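Local coordinates for LanC-like protein GCR2 (Arabidopsis thaliana, PDB 3T33) that is a LanC-like protein that binds zinc and may play a role in abscisic acid signalling, at residues M15-P20 and L356-A361. Numbering follows the deposited sequence.
Sequences MPEFVP and LYRAKA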
loop_
_atom_site.group_PDB
_atom_site.type_symbol
_atom_site.label_atom_id
_atom_site.label_comp_id
_atom_site.label_asym_id
_atom_site.label_seq_id
_atom_site.Cartn_x
_atom_site.Cartn_y
_atom_site.Cartn_z
ATOM N N MET A 15 -0.362 -12.918 20.366
ATOM C CA MET A 15 -0.794 -11.669 20.979
ATOM C C MET A 15 -2.278 -11.700 21.429
ATOM O O MET A 15 -3.141 -12.321 20.806
ATOM C CB MET A 15 -0.532 -10.500 20.033
ATOM C CG MET A 15 0.942 -10.278 19.776
ATOM S SD MET A 15 1.278 -8.750 18.912
ATOM C CE MET A 15 1.022 -9.407 17.277
ATOM N N PRO A 16 -2.559 -11.043 22.542
ATOM C CA PRO A 16 -3.900 -11.018 23.146
ATOM C C PRO A 16 -4.923 -10.341 22.256
ATOM O O PRO A 16 -4.633 -9.284 21.655
ATOM C CB PRO A 16 -3.704 -10.230 24.437
ATOM C CG PRO A 16 -2.317 -9.662 24.378
ATOM C CD PRO A 16 -1.524 -10.508 23.430
ATOM N N GLU A 17 -6.089 -10.964 22.148
ATOM C CA GLU A 17 -7.207 -10.402 21.426
ATOM C C GLU A 17 -7.630 -9.091 22.065
ATOM O O GLU A 17 -7.446 -8.850 23.264
ATOM C CB GLU A 17 -8.401 -11.353 21.397
ATOM C CG GLU A 17 -8.194 -12.675 20.624
ATOM C CD GLU A 17 -8.033 -12.508 19.088
ATOM O OE1 GLU A 17 -8.584 -11.528 18.519
ATOM O OE2 GLU A 17 -7.366 -13.376 18.460
ATOM N N PHE A 18 -8.215 -8.236 21.251
ATOM C CA PHE A 18 -8.781 -7.026 21.768
ATOM C C PHE A 18 -9.897 -7.302 22.814
ATOM O O PHE A 18 -10.802 -8.130 22.589
ATOM C CB PHE A 18 -9.306 -6.190 20.602
ATOM C CG PHE A 18 -9.912 -4.928 21.017
ATOM C CD1 PHE A 18 -9.125 -3.910 21.548
ATOM C CD2 PHE A 18 -11.279 -4.747 20.906
ATOM C CE1 PHE A 18 -9.677 -2.727 21.950
ATOM C CE2 PHE A 18 -11.849 -3.582 21.311
ATOM C CZ PHE A 18 -11.046 -2.565 21.848
ATOM N N VAL A 19 -9.820 -6.586 23.944
ATOM C CA VAL A 19 -10.870 -6.604 25.004
ATOM C C VAL A 19 -11.728 -5.289 25.006
ATOM O O VAL A 19 -11.232 -4.226 25.399
ATOM C CB VAL A 19 -10.231 -6.854 26.428
ATOM C CG1 VAL A 19 -11.296 -6.895 27.527
ATOM C CG2 VAL A 19 -9.353 -8.137 26.423
ATOM N N PRO A 20 -13.004 -5.366 24.538
ATOM C CA PRO A 20 -13.882 -4.183 24.445
ATOM C C PRO A 20 -14.288 -3.700 25.825
ATOM O O PRO A 20 -14.329 -2.499 26.060
ATOM C CB PRO A 20 -15.114 -4.719 23.692
ATOM C CG PRO A 20 -14.674 -6.003 23.055
ATOM C CD PRO A 20 -13.693 -6.575 24.032
ATOM N N LEU A 356 -8.386 -1.254 14.817
ATOM C CA LEU A 356 -7.248 -0.389 15.295
ATOM C C LEU A 356 -6.294 -1.124 16.224
ATOM O O LEU A 356 -5.012 -1.058 16.121
ATOM C CB LEU A 356 -7.744 0.777 16.115
ATOM C CG LEU A 356 -6.990 2.109 16.061
ATOM C CD1 LEU A 356 -7.125 2.851 17.369
ATOM C CD2 LEU A 356 -5.537 2.021 15.608
ATOM N N TYR A 357 -6.922 -1.842 17.147
ATOM C CA TYR A 357 -6.132 -2.647 18.036
ATOM C C TYR A 357 -5.256 -3.656 17.275
ATOM O O TYR A 357 -4.112 -3.912 17.643
ATOM C CB TYR A 357 -7.013 -3.380 19.044
ATOM C CG TYR A 357 -6.195 -4.307 19.827
ATOM C CD1 TYR A 357 -5.349 -3.848 20.838
ATOM C CD2 TYR A 357 -6.162 -5.632 19.501
ATOM C CE1 TYR A 357 -4.535 -4.729 21.541
ATOM C CE2 TYR A 357 -5.368 -6.468 20.155
ATOM C CZ TYR A 357 -4.568 -6.034 21.186
ATOM O OH TYR A 357 -3.776 -6.998 21.819
ATOM N N ARG A 358 -5.815 -4.276 16.247
ATOM C CA ARG A 358 -5.047 -5.220 15.461
ATOM C C ARG A 358 -3.874 -4.566 14.724
ATOM O O ARG A 358 -2.813 -5.150 14.678
ATOM C CB ARG A 358 -5.946 -6.071 14.569
ATOM C CG ARG A 358 -6.664 -7.162 15.374
ATOM C CD ARG A 358 -7.649 -7.923 14.501
ATOM N NE ARG A 358 -8.302 -8.960 15.284
ATOM C CZ ARG A 358 -9.057 -9.935 14.793
ATOM N NH1 ARG A 358 -9.278 -10.034 13.498
ATOM N NH2 ARG A 358 -9.603 -10.796 15.628
ATOM N N ALA A 359 -4.065 -3.350 14.232
ATOM C CA ALA A 359 -2.993 -2.607 13.561
ATOM C C ALA A 359 -1.999 -2.226 14.647
ATOM O O ALA A 359 -0.795 -2.328 14.481
ATOM C CB ALA A 359 -3.537 -1.323 12.858
ATOM N N LYS A 360 -2.517 -1.852 15.789
ATOM C CA LYS A 360 -1.633 -1.512 16.908
ATOM C C LYS A 360 -0.759 -2.704 17.329
ATOM O O LYS A 360 0.435 -2.563 17.601
ATOM C CB LYS A 360 -2.488 -0.926 18.058
ATOM C CG LYS A 360 -1.907 -0.833 19.406
ATOM C CD LYS A 360 -2.945 -0.172 20.366
ATOM C CE LYS A 360 -2.297 0.245 21.706
ATOM N NZ LYS A 360 -3.340 0.443 22.734
ATOM N N ALA A 361 -1.339 -3.894 17.348
ATOM C CA ALA A 361 -0.562 -5.085 17.717
ATOM C C ALA A 361 0.527 -5.357 16.672
ATOM O O ALA A 361 1.650 -5.691 17.020
ATOM C CB ALA A 361 -1.469 -6.305 17.858
HETATM O O HOH W 1 -8.592 -8.893 18.442
#
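Y357 projects from helix 353-375 into the extended segment M15-P20, part of the N-terminal arm that precedes helix 36-42 and here runs over the outer side of the alpha/alpha toroid of the LanC-like family, away from the zinc site. With CG anti to the backbone N (chi1 173°), the tyrosine ring lies against the backbone of P16 to F18, and its hydroxyl donates a hydrogen bond to the carbonyl of P16; the modelled separation of 2.4 Å between Y357 OH and P16 O is very short and its exact length is doubtful. The peptide oxygen arrives at the ring edge, near its plane, while the CA of F18 lies over one face. The F18 side chain packs beside the root of the tyrosine, its CD1 3.3 Å from Y357 CB and its CB 3.4 Å from Y357 CD2. The two rings meet obliquely, with planes 41° apart, and F18 also leans on P353 and K354 of the same helix.

One residue on, the chain of R358, extended from CG to NE, carries its guanidinium to E17. Its NH2 makes a salt bridge of 3.2 Å to E17 OE1, reaching the syn side of a carboxylate turned 70° from the guanidinium plane. Each charge has a second partner on helix 308-324: R358 NH1 pairs with E319, and E17 OE2 accepts a bond from W322 NE1, while W322 also forms a cation-pi contact with R358. W322 thus touches both members of the ion pair and probably helps hold them together. A water donates to E17 OE1 (2.6 Å) and accepts from F18 N and R358 NE, tying the arm's backbone to the ion pair.

A turn later, A361 faces M15, which also touches L37 and L326. M15 SD lies 3.8 Å from A361 CB, and the bend at chi3 places CE 3.8 Å from A361 O.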